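Local coordinates for nitrate regulatory protein (Klebsiella oxytoca, PDB 4AKK) that binds the factor-independent terminator in the nasF operon leader RNA in response to nitrate and nitrite, allowing transcription to read through it, at residues K399-M403 against V404-R408; Q221-V224 against D225-G229; R161-R164 against H165-I169; S67-V70 against H71-C75; C253-L257 against E258-L262. All coordinates share one frame; numbering follows the deposited sequence.

Interaction 1: residues K399-M403 against V404-R408; sequences KNQRM and VEIAR
R402 O receives two backbone donors where helix 403-412 begins: I406 N lies in the carbonyl plane at 3.1 Å, on a bond bent little from straight (163°), while E405 N reaches R402 O by a weaker, more bent bond. The nitrogen of the same arginine is also held, since R402 N donates to E405 OE1 at 2.7 Å and meets that oxygen from above the carboxylate plane. With CG beside its own backbone N (chi1 -67°) and the chain extended beyond, E405 folds back over the start of the helix. This is one half of a capping box in the ANTAR region: R402 sits at the N-cap and E405 three residues on, but the arginine side chain has no acceptor with which to return the bond. That side chain runs alongside V404, whose CG1 rests over one guanidinium face, near its rim and 3.7 Å from R402 NH1. A water in the guanidinium plane bridges R402 NH1 and E405 OE2, whereas NH2 makes a salt bridge to E366 of helix 360-380. Further back, Q401 CB meets I406 CD1 at 4.0 Å, and T412 of the second subunit packs on both residues.

Interaction 2: residues Q221-V224 against D225-G229; sequences QQLV and DRIDG
A trans first torsion and a bend at the second (chi1 -169°, chi2 64°) turn the Q221 side chain along its helix towards D225, whose CG is swung back beside its own backbone N. The two side chains cross at a slant, and Q221 NE2 donates to D225 OD1 at 3.0 Å along a nearly straight N-H (162°). The oxygen lies in the amide plane of the glutamine, whereas the amide nitrogen approaches on the syn side of the carboxylate, somewhat out of its plane. The other end of the amide is fixed too: Q221 OE1 accepts from W389 NE1, and this second bond should hold the amide against rotation. One turn further on, V224 and D228 lie side by side, with V224 CG1 3.4 Å from D228 OD2. L223 CG meets I227 CD1 at 3.8 Å on a side of the helix packed by helices 180-212 and 257-267. R226 curls back so that NH1 comes within 2.9 Å of Q222 O, while its NE bonds to Q201. Beneath all of these runs the backbone ladder, in which D228 N reaches V224 O at 2.9 Å. Such i to i+4 pairing is characteristic of an alpha helix; here helix 217-240 of the nitrate-sensing NIT region also carries M403 and W389 of the ANTAR region against one side.

Interaction 3: residues R161-R164 against H165-I169; sequences RIIR and HLLNI
The imidazole of H165 and the guanidinium of R164 lie alongside each other and point the same way, their planes turned 58° apart, with R164 NH1 3.6 Å from H165 CE1. Both belong to the closing turns of helix 152-167 in the all-helical NIT sensor. The approach is oblique, so this is neighbourly packing and not a parallel stack. A water lies in the guanidinium plane at its edge and accepts from R164 NH1 at 2.8 Å. On the ring's other neighbour, R161, it is the aliphatic part that touches: R161 CG is 3.6 Å from H165 NE2. Y134 of helix 122-134 meets the imidazole with its ring almost parallel to it, and A332 of the second subunit packs on the same histidine. Side chains one turn apart form rows: I162 and L166 make one and I163 and L167 another, each pair lying side by side with a CG2 to CD1 approach. The first of these rows faces helix 56-85 through L166; the second is packed on helix 180-212 through L167. R164 CG stands opposite its backbone nitrogen (chi1 170°), which places it beside the N168 amide; the bend at chi3 then turns the guanidinium back toward the H165 ring. The amide of N168 is held at both ends, because OD1 accepts from Q351 while the nitrogen donates to the water already shared with R164. N168 N donates to R164 O at 2.9 Å. Close beside the histidine ring, H165 CD2 comes within 3.1 Å of R161 O.

Interaction 4: residues S67-V70 against H71-C75; sequences SALV and HMLQC
V70 CG1 and the amide of Q74 meet across one helical turn, with Q74 NE2 3.4 Å from V70 CG1. The valine branch reaches there because CG1 stands trans to the backbone nitrogen (chi1 160°), directed forward along the helix. Q74 CG and its amide carbon also pass close over V70 O, the carbonyl that accepts from Q74 N at 2.9 Å. A second pair, L69 and L73, joins through L69 CG and L73 CD1 at 3.9 Å, the two side chains meeting at a slant. Around this shell lies a polar one that should hold these groups in position. Q74 OE1 accepts from K196 and Q74 NE2 donates to E197, so both ends of the buried amide have partners on helix 180-212 and the amide should be held against rotation. The same lysine bonds to H71 ND1, linking H71 and Q74 through one amine, while H71 NE2 makes a weak bond to E291. S67 OG is shared between E297 and R294 of helix 277-312. A bound 1,2-ethanediol, probably from the crystallisation liquor, lies about 5 Å from the side chain of Q74. Leucines facing helix 152-167, and polar residues anchored on the other two, place helix 56-85 between helices 152-167, 180-212 and 277-312, as is usual for a helix packed within an all-helical bundle, here the NIT sensing region.

Interaction 5: residues C253-L257 against E258-L262; sequences CQASL and EIEQL
E258 touches the preceding loop through its methylene, with E258 CB 3.9 Å from S256 OG; its chain is extended beyond that point and packs on R281 of helix 277-312. Next comes I259, whose backbone nitrogen is the key donor of this helix start. I259 N gives its hydrogen to S256 OG at 3.0 Å along an almost straight line (170°). The serine hydroxyl can receive it because OG stands trans to the backbone nitrogen (chi1 162°), which swings the oxygen over the first turn. The isoleucine side chain then wraps the same residue, I259 CG1 coming within 3.4 Å of S256 OG and CD1 lying against S256 CB. S256 is therefore a classical N-cap of helix 257-267, its hydroxyl accepting from an amide of the first turn that no earlier carbonyl of the helix could take. An apolar residue stands three places after the cap, so the side-chain bond back to the serine nitrogen that would complete a capping box is missing. I259 is also the buried member of this surface contact and packs on E202, Q286 and R289. At E260 the ordinary helical ladder takes over, with E260 N donating to S256 O at 2.9 Å. The glutamate chain extends back along the loop until OE2 lies 3.6 Å from A255 CB, crossing L257 at about a right angle on the way. Q261 N continues the ladder to L257 O at 2.9 Å, and the methylene Q261 CG passes close over that same carbonyl.

From the N terminus the order is 67-75, 161-169, 221-229, 253-262 and 399-408. Each contact joins neighbouring residues and closes only a helical turn or a helix start, so none nests in or crosses another. Ties between distant parts come from the packing between them. Interactions 4 and 3 touch, L166 CD1 meeting L73 CD1 at 3.5 Å, which joins helices 56-85 and 152-167 within the sensor. Interaction 2, on helix 217-240, approaches interaction 5 to about 6 Å between nearest atoms without touching it. Interactions 2 and 1 do touch, M403 SD lying 3.7 Å from V224 CG1, and this packing connects the NIT and ANTAR regions.

Interaction 1: residues K399-M403 against V404-R408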
# COMPACT_ATOMS: atom_id res chain seq x y z
N LYS A 399 11.70 2.20 -18.52
CA LYS A 399 10.73 1.33 -17.86
C LYS A 399 9.76 2.12 -16.98
O LYS A 399 8.87 1.53 -16.37
CB LYS A 399 11.45 0.28 -17.02
CG LYS A 399 12.11 -0.81 -17.86
CD LYS A 399 11.04 -1.68 -18.51
CE LYS A 399 11.62 -2.59 -19.57
NZ LYS A 399 10.56 -3.41 -20.21
N ASN A 400 9.93 3.44 -16.93
CA ASN A 400 9.08 4.27 -16.08
C ASN A 400 9.10 3.81 -14.62
O ASN A 400 8.06 3.72 -13.96
CB ASN A 400 7.64 4.27 -16.59
CG ASN A 400 7.52 4.71 -18.04
OD1 ASN A 400 8.14 5.69 -18.47
ND2 ASN A 400 6.73 3.98 -18.81
N GLN A 401 10.29 3.51 -14.12
CA GLN A 401 10.46 3.14 -12.72
C GLN A 401 11.55 4.02 -12.10
O GLN A 401 12.33 4.65 -12.82
CB GLN A 401 10.83 1.67 -12.59
CG GLN A 401 9.80 0.71 -13.19
CD GLN A 401 10.14 -0.75 -12.96
OE1 GLN A 401 10.81 -1.09 -11.98
NE2 GLN A 401 9.67 -1.62 -13.85
N ARG A 402 11.59 4.07 -10.77
CA ARG A 402 12.63 4.82 -10.09
C ARG A 402 13.93 4.04 -10.22
O ARG A 402 13.90 2.84 -10.44
CB ARG A 402 12.28 5.03 -8.62
CG ARG A 402 10.89 5.63 -8.36
CD ARG A 402 10.63 5.66 -6.85
NE ARG A 402 11.59 6.51 -6.16
CZ ARG A 402 12.00 6.36 -4.91
NH1 ARG A 402 11.53 5.37 -4.16
NH2 ARG A 402 12.89 7.20 -4.40
N MET A 403 15.07 4.73 -10.12
CA MET A 403 16.38 4.07 -10.17
C MET A 403 16.51 2.99 -9.08
O MET A 403 17.10 1.95 -9.32
CB MET A 403 17.52 5.10 -10.03
CG MET A 403 17.84 5.94 -11.31
SD MET A 403 19.33 7.00 -11.17
CE MET A 403 20.63 5.77 -11.11
N VAL A 404 15.97 3.24 -7.89
CA VAL A 404 16.10 2.25 -6.83
C VAL A 404 15.31 0.98 -7.14
O VAL A 404 15.72 -0.12 -6.77
CB VAL A 404 15.73 2.80 -5.43
CG1 VAL A 404 14.27 3.24 -5.37
CG2 VAL A 404 16.05 1.75 -4.35
N GLU A 405 14.20 1.13 -7.87
CA GLU A 405 13.40 -0.01 -8.33
C GLU A 405 14.15 -0.82 -9.38
O GLU A 405 14.14 -2.03 -9.36
CB GLU A 405 12.04 0.44 -8.87
CG GLU A 405 11.12 1.02 -7.81
CD GLU A 405 9.91 1.74 -8.41
OE1 GLU A 405 10.02 2.22 -9.56
OE2 GLU A 405 8.86 1.83 -7.73
N ILE A 406 14.81 -0.13 -10.30
CA ILE A 406 15.68 -0.80 -11.26
C ILE A 406 16.77 -1.55 -10.53
O ILE A 406 17.10 -2.68 -10.88
CB ILE A 406 16.37 0.20 -12.20
CG1 ILE A 406 15.34 0.98 -13.02
CG2 ILE A 406 17.41 -0.51 -13.08
CD1 ILE A 406 14.34 0.09 -13.77
N ALA A 407 17.34 -0.91 -9.51
CA ALA A 407 18.44 -1.49 -8.76
C ALA A 407 18.00 -2.75 -8.04
O ALA A 407 18.71 -3.76 -8.05
CB ALA A 407 18.99 -0.48 -7.74
N ARG A 408 16.83 -2.66 -7.41
CA ARG A 408 16.24 -3.79 -6.72
C ARG A 408 15.97 -4.90 -7.70
O ARG A 408 16.25 -6.06 -7.41
CB ARG A 408 14.95 -3.39 -6.02
CG ARG A 408 15.16 -2.66 -4.71
CD ARG A 408 13.88 -2.57 -3.89
NE ARG A 408 14.07 -1.79 -2.68
CZ ARG A 408 13.54 -0.59 -2.46
NH1 ARG A 408 12.76 -0.03 -3.37
NH2 ARG A 408 13.79 0.04 -1.32
O HOH W 1 9.65 3.08 -5.03

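Interaction 2: residues Q221-V224 against D225-G229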
# COMPACT_ATOMS: atom_id res chain seq x y z
N GLN A 221 21.44 13.21 -7.99
CA GLN A 221 20.59 12.09 -7.59
C GLN A 221 19.23 12.62 -7.09
O GLN A 221 18.18 12.10 -7.46
CB GLN A 221 21.27 11.20 -6.53
CG GLN A 221 20.54 9.87 -6.26
CD GLN A 221 20.51 8.93 -7.47
OE1 GLN A 221 21.54 8.54 -8.02
NE2 GLN A 221 19.30 8.55 -7.88
N GLN A 222 19.27 13.68 -6.29
CA GLN A 222 18.04 14.30 -5.80
C GLN A 222 17.17 14.79 -6.96
O GLN A 222 15.95 14.70 -6.91
CB GLN A 222 18.37 15.46 -4.87
CG GLN A 222 19.10 15.06 -3.58
CD GLN A 222 19.40 16.27 -2.71
OE1 GLN A 222 18.94 17.38 -2.98
NE2 GLN A 222 20.19 16.07 -1.65
N LEU A 223 17.81 15.32 -7.99
CA LEU A 223 17.06 15.84 -9.13
C LEU A 223 16.39 14.68 -9.84
O LEU A 223 15.18 14.67 -10.06
CB LEU A 223 17.98 16.62 -10.08
CG LEU A 223 17.34 17.06 -11.40
CD1 LEU A 223 16.20 18.06 -11.14
CD2 LEU A 223 18.42 17.69 -12.29
N VAL A 224 17.20 13.70 -10.21
CA VAL A 224 16.69 12.49 -10.82
C VAL A 224 15.54 11.89 -10.01
O VAL A 224 14.55 11.43 -10.59
CB VAL A 224 17.83 11.45 -10.94
CG1 VAL A 224 17.27 10.06 -11.22
CG2 VAL A 224 18.82 11.88 -12.02
N ASP A 225 15.67 11.89 -8.69
CA ASP A 225 14.65 11.27 -7.84
C ASP A 225 13.34 12.05 -7.91
O ASP A 225 12.26 11.47 -7.85
CB ASP A 225 15.12 11.18 -6.37
CG ASP A 225 16.33 10.25 -6.17
OD1 ASP A 225 16.55 9.32 -6.99
OD2 ASP A 225 17.06 10.48 -5.17
N ARG A 226 13.43 13.37 -8.03
CA ARG A 226 12.24 14.21 -8.14
C ARG A 226 11.57 13.97 -9.48
O ARG A 226 10.34 13.95 -9.58
CB ARG A 226 12.61 15.69 -8.01
CG ARG A 226 13.22 16.07 -6.67
CD ARG A 226 12.52 15.35 -5.55
NE ARG A 226 12.98 15.72 -4.21
CZ ARG A 226 14.06 15.22 -3.62
NH1 ARG A 226 14.83 14.34 -4.25
NH2 ARG A 226 14.38 15.61 -2.40
N ILE A 227 12.38 13.74 -10.51
CA ILE A 227 11.82 13.51 -11.84
C ILE A 227 11.15 12.13 -11.96
O ILE A 227 10.02 12.03 -12.44
CB ILE A 227 12.88 13.69 -12.95
CG1 ILE A 227 13.34 15.15 -13.00
CG2 ILE A 227 12.32 13.23 -14.31
CD1 ILE A 227 14.76 15.35 -13.55
N ASP A 228 11.83 11.09 -11.52
CA ASP A 228 11.24 9.74 -11.54
C ASP A 228 10.01 9.65 -10.64
O ASP A 228 9.08 8.94 -10.95
CB ASP A 228 12.27 8.71 -11.08
CG ASP A 228 13.42 8.56 -12.07
OD1 ASP A 228 13.24 8.92 -13.26
OD2 ASP A 228 14.50 8.09 -11.64
N GLY A 229 10.03 10.37 -9.52
CA GLY A 229 8.91 10.34 -8.59
C GLY A 229 7.61 10.84 -9.18
O GLY A 229 6.52 10.42 -8.78

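Interaction 3: residues R161-R164 against H165-I169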
# COMPACT_ATOMS: atom_id res chain seq x y z
N ARG A 161 8.85 21.55 3.20
CA ARG A 161 8.34 20.86 4.39
C ARG A 161 6.93 21.35 4.78
O ARG A 161 6.07 20.55 5.12
CB ARG A 161 9.30 21.03 5.57
CG ARG A 161 8.71 20.56 6.89
CD ARG A 161 9.73 20.60 8.01
NE ARG A 161 10.16 21.97 8.30
CZ ARG A 161 10.99 22.29 9.29
NH1 ARG A 161 11.47 21.35 10.09
NH2 ARG A 161 11.33 23.56 9.48
N ILE A 162 6.71 22.66 4.73
CA ILE A 162 5.39 23.21 4.97
C ILE A 162 4.40 22.64 3.96
O ILE A 162 3.29 22.21 4.30
CB ILE A 162 5.39 24.74 4.86
CG1 ILE A 162 6.19 25.35 6.02
CG2 ILE A 162 3.95 25.28 4.87
CD1 ILE A 162 6.41 26.84 5.91
N ILE A 163 4.82 22.61 2.70
CA ILE A 163 4.02 22.07 1.62
C ILE A 163 3.64 20.60 1.79
O ILE A 163 2.50 20.20 1.55
CB ILE A 163 4.72 22.30 0.24
CG1 ILE A 163 4.66 23.79 -0.12
CG2 ILE A 163 4.04 21.46 -0.84
CD1 ILE A 163 5.62 24.23 -1.24
N ARG A 164 4.61 19.79 2.21
CA ARG A 164 4.37 18.35 2.37
C ARG A 164 3.34 18.02 3.45
O ARG A 164 2.51 17.12 3.27
CB ARG A 164 5.69 17.64 2.67
CG ARG A 164 5.53 16.18 3.10
CD ARG A 164 6.86 15.46 3.12
NE ARG A 164 7.85 16.20 3.89
CZ ARG A 164 8.06 16.02 5.19
NH1 ARG A 164 7.37 15.10 5.86
NH2 ARG A 164 8.97 16.75 5.82
N HIS A 165 3.38 18.73 4.57
CA HIS A 165 2.40 18.53 5.63
C HIS A 165 1.01 19.01 5.24
O HIS A 165 0.01 18.46 5.70
CB HIS A 165 2.86 19.18 6.92
CG HIS A 165 4.08 18.55 7.50
ND1 HIS A 165 4.35 17.26 7.80
CD2 HIS A 165 5.23 19.26 7.78
CE1 HIS A 165 5.64 17.21 8.28
NE2 HIS A 165 6.15 18.43 8.26
N LEU A 166 0.94 20.02 4.39
CA LEU A 166 -0.35 20.50 3.90
C LEU A 166 -0.95 19.45 3.00
O LEU A 166 -2.11 19.10 3.14
CB LEU A 166 -0.19 21.82 3.15
CG LEU A 166 0.01 23.03 4.05
CD1 LEU A 166 0.43 24.24 3.23
CD2 LEU A 166 -1.28 23.31 4.84
N LEU A 167 -0.13 18.93 2.09
CA LEU A 167 -0.53 17.88 1.17
C LEU A 167 -0.96 16.59 1.86
O LEU A 167 -1.87 15.92 1.40
CB LEU A 167 0.60 17.57 0.17
CG LEU A 167 0.87 18.63 -0.89
CD1 LEU A 167 1.96 18.16 -1.84
CD2 LEU A 167 -0.40 18.97 -1.65
N ASN A 168 -0.29 16.25 2.97
CA ASN A 168 -0.61 15.05 3.73
C ASN A 168 -1.99 15.11 4.36
O ASN A 168 -2.52 14.10 4.80
CB ASN A 168 0.44 14.77 4.83
CG ASN A 168 1.80 14.36 4.28
OD1 ASN A 168 1.93 14.00 3.11
ND2 ASN A 168 2.82 14.42 5.13
N ILE A 169 -2.59 16.30 4.42
CA ILE A 169 -3.95 16.37 4.92
C ILE A 169 -4.91 15.69 3.94
O ILE A 169 -5.87 15.05 4.36
CB ILE A 169 -4.42 17.81 5.15
CG1 ILE A 169 -3.59 18.49 6.24
CG2 ILE A 169 -5.92 17.82 5.48
CD1 ILE A 169 -3.85 19.98 6.37
O HOH W 2 5.70 13.14 4.75

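Interaction 4: residues S67-V70 against H71-C75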
# COMPACT_ATOMS: atom_id res chain seq x y z
N SER A 67 -5.00 23.09 -1.89
CA SER A 67 -4.40 23.18 -3.21
C SER A 67 -3.93 24.59 -3.54
O SER A 67 -2.84 24.78 -4.08
CB SER A 67 -5.40 22.73 -4.26
OG SER A 67 -4.87 22.93 -5.56
N ALA A 68 -4.76 25.58 -3.22
CA ALA A 68 -4.44 26.97 -3.55
C ALA A 68 -3.29 27.48 -2.70
O ALA A 68 -2.39 28.17 -3.19
CB ALA A 68 -5.67 27.85 -3.37
N LEU A 69 -3.32 27.17 -1.41
CA LEU A 69 -2.25 27.56 -0.50
C LEU A 69 -0.92 26.93 -0.94
O LEU A 69 0.10 27.59 -0.97
CB LEU A 69 -2.59 27.15 0.93
CG LEU A 69 -1.53 27.43 2.00
CD1 LEU A 69 -1.19 28.91 2.05
CD2 LEU A 69 -1.99 26.94 3.36
N VAL A 70 -0.96 25.66 -1.29
CA VAL A 70 0.23 24.95 -1.73
C VAL A 70 0.77 25.61 -2.98
O VAL A 70 1.98 25.78 -3.13
CB VAL A 70 -0.05 23.44 -1.97
CG1 VAL A 70 1.02 22.81 -2.87
CG2 VAL A 70 -0.17 22.70 -0.64
N HIS A 71 -0.12 26.02 -3.87
CA HIS A 71 0.31 26.65 -5.11
C HIS A 71 1.03 27.98 -4.86
O HIS A 71 2.11 28.23 -5.42
CB HIS A 71 -0.86 26.83 -6.09
CG HIS A 71 -0.45 27.48 -7.38
ND1 HIS A 71 0.21 26.80 -8.38
CD2 HIS A 71 -0.57 28.76 -7.81
CE1 HIS A 71 0.47 27.62 -9.38
NE2 HIS A 71 0.00 28.82 -9.06
N MET A 72 0.45 28.82 -4.02
CA MET A 72 1.08 30.09 -3.66
C MET A 72 2.43 29.86 -2.97
O MET A 72 3.39 30.58 -3.22
CB MET A 72 0.16 30.94 -2.77
CG MET A 72 -1.15 31.42 -3.43
SD MET A 72 -1.20 31.86 -5.20
CE MET A 72 0.40 32.56 -5.57
N LEU A 73 2.49 28.86 -2.09
CA LEU A 73 3.74 28.52 -1.40
C LEU A 73 4.80 28.06 -2.40
O LEU A 73 5.98 28.36 -2.25
CB LEU A 73 3.51 27.44 -0.34
CG LEU A 73 2.83 27.94 0.93
CD1 LEU A 73 2.29 26.77 1.73
CD2 LEU A 73 3.78 28.79 1.77
N GLN A 74 4.37 27.34 -3.44
CA GLN A 74 5.27 26.95 -4.53
C GLN A 74 5.78 28.18 -5.30
O GLN A 74 6.95 28.22 -5.72
CB GLN A 74 4.54 25.99 -5.49
CG GLN A 74 4.35 24.57 -4.94
CD GLN A 74 3.22 23.80 -5.63
OE1 GLN A 74 2.34 24.40 -6.27
NE2 GLN A 74 3.22 22.47 -5.46
N CYS A 75 4.92 29.17 -5.49
CA CYS A 75 5.35 30.42 -6.13
C CYS A 75 6.36 31.14 -5.24
O CYS A 75 7.41 31.59 -5.70
CB CYS A 75 4.16 31.34 -6.42
SG CYS A 75 2.94 30.66 -7.61

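Interaction 5: residues C253-L257 against E258-L262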
# COMPACT_ATOMS: atom_id res chain seq x y z
N CYS A 253 -0.73 20.11 -21.04
CA CYS A 253 0.52 19.90 -20.32
C CYS A 253 1.48 18.99 -21.06
O CYS A 253 2.09 18.10 -20.46
CB CYS A 253 0.23 19.33 -18.94
SG CYS A 253 -0.90 20.32 -17.96
N GLN A 254 1.62 19.22 -22.36
CA GLN A 254 2.50 18.43 -23.20
C GLN A 254 3.96 18.54 -22.77
O GLN A 254 4.38 19.54 -22.19
CB GLN A 254 2.33 18.84 -24.66
CG GLN A 254 0.87 18.84 -25.11
CD GLN A 254 0.70 19.30 -26.54
OE1 GLN A 254 1.52 18.99 -27.41
NE2 GLN A 254 -0.38 20.03 -26.80
N ALA A 255 4.73 17.49 -23.07
CA ALA A 255 6.15 17.46 -22.74
C ALA A 255 6.89 18.66 -23.34
O ALA A 255 6.54 19.15 -24.42
CB ALA A 255 6.77 16.16 -23.22
N SER A 256 7.92 19.13 -22.63
CA SER A 256 8.73 20.26 -23.09
C SER A 256 10.09 19.79 -23.57
O SER A 256 10.85 19.17 -22.82
CB SER A 256 8.94 21.27 -21.96
OG SER A 256 10.04 22.13 -22.24
N LEU A 257 10.40 20.10 -24.82
CA LEU A 257 11.69 19.75 -25.41
C LEU A 257 12.84 20.48 -24.69
O LEU A 257 13.92 19.92 -24.45
CB LEU A 257 11.68 20.08 -26.91
CG LEU A 257 12.73 19.45 -27.81
CD1 LEU A 257 13.91 20.37 -27.98
CD2 LEU A 257 13.18 18.09 -27.26
N GLU A 258 12.61 21.74 -24.36
CA GLU A 258 13.65 22.52 -23.69
C GLU A 258 13.97 21.92 -22.32
O GLU A 258 15.13 21.70 -21.99
CB GLU A 258 13.25 23.99 -23.57
CG GLU A 258 14.39 24.86 -23.07
CD GLU A 258 14.03 26.34 -23.05
OE1 GLU A 258 12.82 26.65 -23.03
OE2 GLU A 258 14.96 27.18 -23.03
N ILE A 259 12.94 21.66 -21.52
CA ILE A 259 13.14 21.00 -20.22
C ILE A 259 13.82 19.64 -20.37
O ILE A 259 14.72 19.30 -19.62
CB ILE A 259 11.82 20.84 -19.45
CG1 ILE A 259 11.30 22.22 -19.03
CG2 ILE A 259 12.04 19.94 -18.22
CD1 ILE A 259 9.91 22.23 -18.42
N GLU A 260 13.39 18.87 -21.36
CA GLU A 260 14.00 17.57 -21.58
C GLU A 260 15.48 17.66 -21.91
O GLU A 260 16.28 16.87 -21.42
CB GLU A 260 13.23 16.79 -22.65
CG GLU A 260 12.06 15.99 -22.08
CD GLU A 260 11.12 15.48 -23.16
OE1 GLU A 260 11.41 15.65 -24.36
OE2 GLU A 260 10.07 14.90 -22.79
N GLN A 261 15.86 18.64 -22.73
CA GLN A 261 17.27 18.84 -23.08
C GLN A 261 18.08 19.27 -21.87
O GLN A 261 19.22 18.82 -21.67
CB GLN A 261 17.41 19.89 -24.17
CG GLN A 261 16.75 19.52 -25.48
CD GLN A 261 16.75 20.69 -26.46
OE1 GLN A 261 16.60 21.85 -26.07
NE2 GLN A 261 16.93 20.39 -27.74
N LEU A 262 17.52 20.19 -21.09
CA LEU A 262 18.21 20.67 -19.90
C LEU A 262 18.35 19.55 -18.84
O LEU A 262 19.33 19.51 -18.12
CB LEU A 262 17.51 21.91 -19.33
CG LEU A 262 17.65 23.16 -20.22
CD1 LEU A 262 16.79 24.33 -19.73
CD2 LEU A 262 19.10 23.58 -20.28